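PDB 5KBP: glycosyl hydrolase, family 38 from Enterococcus faecalis, which probably hydrolyses alpha-mannosidic linkages in carbohydrates, as a metal-dependent alpha-mannosidase of glycoside hydrolase family 38. Local coordinates for residues A[16-21]-A[352-357]; A[403-408]-A[808-813]. One frame throughout, in Å; residues are numbered along the deposited sequence.

Interaction 1. Residues A[16-21]-A[352-357]; sequences HWDREW and PHDSIC
OD2 of Asp354 lies over one face of the Trp21 indole, offset toward the rim and 3.4 Å from Trp21 CG, with the carboxylate and ring planes 24° apart. Trp760 meets the same indole in an edge-to-face pair. The imidazoles of His16 and His353 approach rim to rim, CE1 to CE1 at 3.9 Å and inclined by 28°, with His16 CE1 at the edge of the His353 ring, near its plane; His16 ND1 is hydrogen-bonded to OD2 of Asp234. Asp18 joins the group through OD1, which stands 2.9 Å from His353 NE2 and 2.8 Å from Asp354 OD2, the latter a contact of two acceptors and not a hydrogen bond. A separate polar link involves Glu20: with CG between the backbone N and the carbonyl carbon (chi1 41°) and the chain extended beyond it, the carboxylate reaches the Ser355 hydroxyl. Ser355 OG donates to the anti lone pair of Glu20 OE1 (2.8 Å), which also forms a salt bridge with Arg371. A water donates both to Glu20 O (2.8 Å) and to Ser355 OG (3.0 Å), bridging backbone and side chain.

His16, Asp18 and His353 probably supply part of the site that holds zinc in family 38 relatives. The contact is buried where the loop between strand 7-13 and helix 25-45 meets the short helix 353-356, with Met368 of helix 362-393 against both Glu20 and Ser355.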
loop_
_atom_site.group_PDB
_atom_site.type_symbol
_atom_site.label_atom_id
_atom_site.label_comp_id
_atom_site.label_asym_id
_atom_site.label_seq_id
_atom_site.Cartn_x
_atom_site.Cartn_y
_atom_site.Cartn_z
ATOM N N HIS A 16 -4.703 9.865 -23.200
ATOM C CA HIS A 16 -3.474 9.760 -22.420
ATOM C C HIS A 16 -3.841 9.606 -20.951
ATOM O O HIS A 16 -4.280 10.565 -20.309
ATOM C CB HIS A 16 -2.596 10.988 -22.642
ATOM C CG HIS A 16 -1.280 10.922 -21.933
ATOM N ND1 HIS A 16 -0.973 11.725 -20.856
ATOM C CD2 HIS A 16 -0.194 10.141 -22.143
ATOM C CE1 HIS A 16 0.248 11.445 -20.436
ATOM N NE2 HIS A 16 0.742 10.487 -21.199
ATOM N N TRP A 17 -3.664 8.405 -20.414
ATOM C CA TRP A 17 -4.188 8.059 -19.097
ATOM C C TRP A 17 -3.043 7.920 -18.096
ATOM O O TRP A 17 -2.437 6.855 -17.964
ATOM C CB TRP A 17 -5.011 6.787 -19.156
ATOM C CG TRP A 17 -5.850 6.634 -17.947
ATOM C CD1 TRP A 17 -5.551 5.920 -16.824
ATOM C CD2 TRP A 17 -7.121 7.246 -17.711
ATOM N NE1 TRP A 17 -6.568 6.035 -15.909
ATOM C CE2 TRP A 17 -7.543 6.845 -16.430
ATOM C CE3 TRP A 17 -7.947 8.087 -18.463
ATOM C CZ2 TRP A 17 -8.754 7.258 -15.883
ATOM C CZ3 TRP A 17 -9.151 8.494 -17.917
ATOM C CH2 TRP A 17 -9.542 8.078 -16.641
ATOM N N ASP A 18 -2.764 9.005 -17.380
ATOM C CA ASP A 18 -1.874 8.929 -16.230
ATOM C C ASP A 18 -2.525 8.072 -15.153
ATOM O O ASP A 18 -3.603 8.406 -14.650
ATOM C CB ASP A 18 -1.570 10.331 -15.703
ATOM C CG ASP A 18 -0.964 11.231 -16.762
ATOM O OD1 ASP A 18 0.250 11.107 -17.021
ATOM O OD2 ASP A 18 -1.699 12.063 -17.332
ATOM N N ARG A 19 -1.872 6.958 -14.812
ATOM C CA ARG A 19 -2.485 5.972 -13.926
ATOM C C ARG A 19 -2.789 6.566 -12.555
ATOM O O ARG A 19 -3.811 6.238 -11.939
ATOM C CB ARG A 19 -1.568 4.755 -13.801
ATOM C CG ARG A 19 -2.230 3.519 -13.223
ATOM C CD ARG A 19 -1.392 2.284 -13.513
ATOM N NE ARG A 19 -1.980 1.071 -12.952
ATOM C CZ ARG A 19 -1.691 0.590 -11.748
ATOM N NH1 ARG A 19 -0.820 1.219 -10.971
ATOM N NH2 ARG A 19 -2.272 -0.521 -11.321
ATOM N N GLU A 20 -1.919 7.444 -12.066
ATOM C CA GLU A 20 -2.138 8.133 -10.801
ATOM C C GLU A 20 -1.409 9.465 -10.850
ATOM O O GLU A 20 -0.245 9.520 -11.258
ATOM C CB GLU A 20 -1.653 7.287 -9.618
ATOM C CG GLU A 20 -0.339 6.567 -9.869
ATOM C CD GLU A 20 -0.021 5.544 -8.797
ATOM O OE1 GLU A 20 1.125 5.047 -8.766
ATOM O OE2 GLU A 20 -0.917 5.237 -7.983
ATOM N N TRP A 21 -2.095 10.533 -10.441
ATOM C CA TRP A 21 -1.523 11.871 -10.521
ATOM C C TRP A 21 -2.083 12.785 -9.436
ATOM O O TRP A 21 -1.707 12.665 -8.265
ATOM C CB TRP A 21 -1.777 12.472 -11.906
ATOM C CG TRP A 21 -0.979 13.712 -12.185
ATOM C CD1 TRP A 21 0.068 14.195 -11.457
ATOM C CD2 TRP A 21 -1.170 14.628 -13.270
ATOM N NE1 TRP A 21 0.543 15.355 -12.021
ATOM C CE2 TRP A 21 -0.199 15.641 -13.136
ATOM C CE3 TRP A 21 -2.064 14.689 -14.342
ATOM C CZ2 TRP A 21 -0.101 16.702 -14.034
ATOM C CZ3 TRP A 21 -1.965 15.743 -15.231
ATOM C CH2 TRP A 21 -0.991 16.735 -15.071
ATOM N N PRO A 352 5.240 4.550 -13.962
ATOM C CA PRO A 352 4.621 5.633 -14.740
ATOM C C PRO A 352 5.223 6.974 -14.350
ATOM O O PRO A 352 5.551 7.209 -13.186
ATOM C CB PRO A 352 3.140 5.538 -14.366
ATOM C CG PRO A 352 2.939 4.105 -14.101
ATOM C CD PRO A 352 4.203 3.645 -13.423
ATOM N N HIS A 353 5.377 7.855 -15.345
ATOM C CA HIS A 353 6.200 9.047 -15.151
ATOM C C HIS A 353 5.705 9.893 -13.984
ATOM O O HIS A 353 6.509 10.382 -13.185
ATOM C CB HIS A 353 6.264 9.872 -16.441
ATOM C CG HIS A 353 4.929 10.318 -16.951
ATOM N ND1 HIS A 353 4.079 9.480 -17.641
ATOM C CD2 HIS A 353 4.307 11.519 -16.892
ATOM C CE1 HIS A 353 2.986 10.143 -17.975
ATOM N NE2 HIS A 353 3.100 11.382 -17.532
ATOM N N ASP A 354 4.388 10.052 -13.842
ATOM C CA ASP A 354 3.871 10.811 -12.708
ATOM C C ASP A 354 4.138 10.120 -11.375
ATOM O O ASP A 354 4.175 10.794 -10.339
ATOM C CB ASP A 354 2.375 11.063 -12.879
ATOM C CG ASP A 354 2.080 12.069 -13.971
ATOM O OD1 ASP A 354 3.000 12.828 -14.343
ATOM O OD2 ASP A 354 0.928 12.110 -14.452
ATOM N N SER A 355 4.337 8.802 -11.377
ATOM C CA SER A 355 4.638 8.090 -10.140
ATOM C C SER A 355 6.095 8.279 -9.729
ATOM O O SER A 355 6.386 8.826 -8.661
ATOM C CB SER A 355 4.314 6.601 -10.299
ATOM O OG SER A 355 2.927 6.395 -10.498
ATOM N N ILE A 356 7.024 7.840 -10.582
ATOM C CA ILE A 356 8.432 7.804 -10.197
ATOM C C ILE A 356 9.030 9.205 -10.134
ATOM O O ILE A 356 9.973 9.448 -9.372
ATOM C CB ILE A 356 9.218 6.886 -11.153
ATOM C CG1 ILE A 356 10.652 6.685 -10.658
ATOM C CG2 ILE A 356 9.196 7.438 -12.572
ATOM C CD1 ILE A 356 10.740 6.033 -9.291
ATOM N N CYS A 357 8.497 10.154 -10.909
ATOM C CA CYS A 357 9.002 11.522 -10.833
ATOM C C CYS A 357 8.663 12.190 -9.508
ATOM O O CYS A 357 9.244 13.234 -9.190
ATOM C CB CYS A 357 8.454 12.366 -11.984
ATOM S SG CYS A 357 9.134 11.962 -13.610
HETATM O O HOH W 1 1.427 7.739 -12.665
#

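Interaction 2. Residues A[403-408]-A[808-813]; sequences AHPFVL and TARHEG. With SO4 (sulfate ion), chain D; SO4 (sulfate ion), chain H; SO4 (sulfate ion), chain J.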
loop_
_atom_site.group_PDB
_atom_site.type_symbol
_atom_site.label_atom_id
_atom_site.label_comp_id
_atom_site.label_asym_id
_atom_site.label_seq_id
_atom_site.Cartn_x
_atom_site.Cartn_y
_atom_site.Cartn_z
ATOM N N ALA A 403 32.770 -27.874 11.724
ATOM C CA ALA A 403 32.989 -26.558 11.146
ATOM C C ALA A 403 31.672 -25.951 10.671
ATOM O O ALA A 403 30.706 -26.652 10.361
ATOM C CB ALA A 403 33.977 -26.636 9.983
ATOM N N HIS A 404 31.646 -24.617 10.616
ATOM C CA HIS A 404 30.478 -23.858 10.176
ATOM C C HIS A 404 30.782 -23.221 8.826
ATOM O O HIS A 404 31.364 -22.126 8.767
ATOM C CB HIS A 404 30.105 -22.793 11.210
ATOM C CG HIS A 404 29.955 -23.326 12.602
ATOM N ND1 HIS A 404 28.827 -23.996 13.025
ATOM C CD2 HIS A 404 30.792 -23.288 13.666
ATOM C CE1 HIS A 404 28.975 -24.348 14.290
ATOM N NE2 HIS A 404 30.159 -23.931 14.703
ATOM N N PRO A 405 30.421 -23.857 7.715
ATOM C CA PRO A 405 30.752 -23.297 6.403
ATOM C C PRO A 405 29.767 -22.230 5.952
ATOM O O PRO A 405 28.598 -22.210 6.346
ATOM C CB PRO A 405 30.695 -24.520 5.478
ATOM C CG PRO A 405 29.700 -25.417 6.122
ATOM C CD PRO A 405 29.817 -25.198 7.611
ATOM N N PHE A 406 30.268 -21.330 5.107
ATOM C CA PHE A 406 29.450 -20.294 4.494
ATOM C C PHE A 406 29.994 -20.007 3.101
ATOM O O PHE A 406 31.162 -20.273 2.806
ATOM C CB PHE A 406 29.411 -19.016 5.344
ATOM C CG PHE A 406 30.763 -18.409 5.599
ATOM C CD1 PHE A 406 31.540 -18.837 6.665
ATOM C CD2 PHE A 406 31.253 -17.403 4.781
ATOM C CE1 PHE A 406 32.783 -18.280 6.904
ATOM C CE2 PHE A 406 32.497 -16.841 5.016
ATOM C CZ PHE A 406 33.261 -17.281 6.078
ATOM N N VAL A 407 29.133 -19.457 2.245
ATOM C CA VAL A 407 29.431 -19.270 0.829
ATOM C C VAL A 407 29.270 -17.800 0.467
ATOM O O VAL A 407 28.308 -17.148 0.886
ATOM C CB VAL A 407 28.522 -20.149 -0.057
ATOM C CG1 VAL A 407 28.908 -20.013 -1.521
ATOM C CG2 VAL A 407 28.589 -21.603 0.384
ATOM N N LEU A 408 30.213 -17.285 -0.323
ATOM C CA LEU A 408 30.189 -15.913 -0.818
ATOM C C LEU A 408 29.926 -15.929 -2.318
ATOM O O LEU A 408 30.669 -16.566 -3.071
ATOM C CB LEU A 408 31.505 -15.197 -0.516
ATOM C CG LEU A 408 31.637 -14.540 0.858
ATOM C CD1 LEU A 408 33.067 -14.081 1.101
ATOM C CD2 LEU A 408 30.671 -13.371 0.969
ATOM N N THR A 808 25.586 -22.595 5.467
ATOM C CA THR A 808 25.007 -23.901 5.183
ATOM C C THR A 808 25.713 -24.926 6.058
ATOM O O THR A 808 26.723 -24.631 6.701
ATOM C CB THR A 808 25.124 -24.260 3.697
ATOM O OG1 THR A 808 24.492 -25.522 3.453
ATOM C CG2 THR A 808 26.583 -24.341 3.282
ATOM N N ALA A 809 25.162 -26.135 6.084
ATOM C CA ALA A 809 25.711 -27.196 6.910
ATOM C C ALA A 809 26.764 -27.983 6.129
ATOM O O ALA A 809 27.022 -27.731 4.950
ATOM C CB ALA A 809 24.595 -28.111 7.412
ATOM N N ARG A 810 27.391 -28.942 6.804
ATOM C CA ARG A 810 28.321 -29.848 6.147
ATOM C C ARG A 810 27.545 -30.951 5.442
ATOM O O ARG A 810 26.716 -31.629 6.057
ATOM C CB ARG A 810 29.296 -30.454 7.155
ATOM C CG ARG A 810 30.320 -29.483 7.711
ATOM C CD ARG A 810 31.350 -30.207 8.567
ATOM N NE ARG A 810 32.203 -31.098 7.782
ATOM C CZ ARG A 810 32.053 -32.418 7.713
ATOM N NH1 ARG A 810 31.081 -33.016 8.388
ATOM N NH2 ARG A 810 32.879 -33.143 6.971
ATOM N N HIS A 811 27.815 -31.130 4.151
ATOM C CA HIS A 811 27.133 -32.144 3.360
ATOM C C HIS A 811 27.849 -32.294 2.028
ATOM O O HIS A 811 28.468 -31.349 1.532
ATOM C CB HIS A 811 25.659 -31.779 3.132
ATOM C CG HIS A 811 25.445 -30.358 2.710
ATOM N ND1 HIS A 811 25.895 -29.862 1.505
ATOM C CD2 HIS A 811 24.831 -29.327 3.336
ATOM C CE1 HIS A 811 25.565 -28.586 1.407
ATOM N NE2 HIS A 811 24.918 -28.237 2.504
ATOM N N GLU A 812 27.762 -33.495 1.464
ATOM C CA GLU A 812 28.247 -33.713 0.110
ATOM C C GLU A 812 27.310 -33.045 -0.891
ATOM O O GLU A 812 26.103 -32.927 -0.664
ATOM C CB GLU A 812 28.358 -35.209 -0.185
ATOM N N GLY A 813 27.881 -32.597 -2.007
ATOM C CA GLY A 813 27.102 -31.917 -3.019
ATOM C C GLY A 813 27.701 -32.114 -4.394
ATOM O O GLY A 813 28.831 -32.579 -4.547
HETATM S S SO4 D . 29.499 -32.127 11.577
HETATM O O1 SO4 D . 28.241 -32.557 12.181
HETATM O O2 SO4 D . 30.615 -32.751 12.282
HETATM O O3 SO4 D . 29.528 -32.528 10.174
HETATM O O4 SO4 D . 29.617 -30.676 11.672
HETATM S S SO4 H . 25.516 -35.778 3.928
HETATM O O1 SO4 H . 24.862 -37.075 4.078
HETATM O O2 SO4 H . 26.402 -35.546 5.065
HETATM O O3 SO4 H . 26.295 -35.765 2.694
HETATM O O4 SO4 H . 24.504 -34.728 3.876
HETATM S S SO4 J . 31.374 -37.058 7.182
HETATM O O1 SO4 J . 31.824 -38.212 6.410
HETATM O O2 SO4 J . 32.457 -36.597 8.043
HETATM O O3 SO4 J . 30.229 -37.439 8.003
HETATM O O4 SO4 J . 30.986 -35.985 6.271
#
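A single backbone hydrogen bond joins Pro405 to Thr808: Thr808 N donates to Pro405 O over 3.2 Å, nearly straight at 169°. Proline has no N-H to return the bond, and Thr808 O instead rests against the pyrrolidine ring, 3.1 Å from Pro405 CG. Within the loop, Thr808 OG1 and His811 NE2 are hydrogen-bonded at 2.9 Å, and Thr396 OG1 bonds both Ala809 O and His811 N, tying the loop to the residues before the strand.

Nonpolar contacts are looser. CG2 of Val407 and CG2 of Thr808 meet at 4.5 Å, and the aliphatic part of Arg810 runs past the proline, its CG 4.3 Å from Pro405 CD.

Bonds to sulfate and to neighbouring backbone complete the contact. The Arg810 chain bends at chi3 (67°), and its NE reaches Phe399 O while two sulfates lie near the guanidinium plane at its edge. The bond from NH1 is too short to be trusted in detail, and that from NH2 to the other sulfate is weak. A third sulfate accepts from Glu812 N at 3.0 Å. All three probably come from the crystallisation liquor.

Pro405 and Thr808 thus mark the place where an antiparallel pairing, still intact between Val407 and Ala806, gives way to loop as the chain leaves strand 804-807 in a beta sheet that also contains strand 503-511.

Interaction 1 closes along the chain before interaction 2 opens. Their centres lie 47 Å apart, on opposite sides of the chain's centre, and their nearest atoms are about 30 Å from each other. The first joins the N-terminal and middle family regions, while the second brings the start of the C-terminal region together with a loop some 400 residues later. They share no sheet, but helix 362-393 runs between them: Met368, early in it, packs at interaction 1, and Thr391, near its end, touches Val407 and Thr808 of interaction 2. This helix physically connects the buried, probable metal-site region with the peripheral beta sheet.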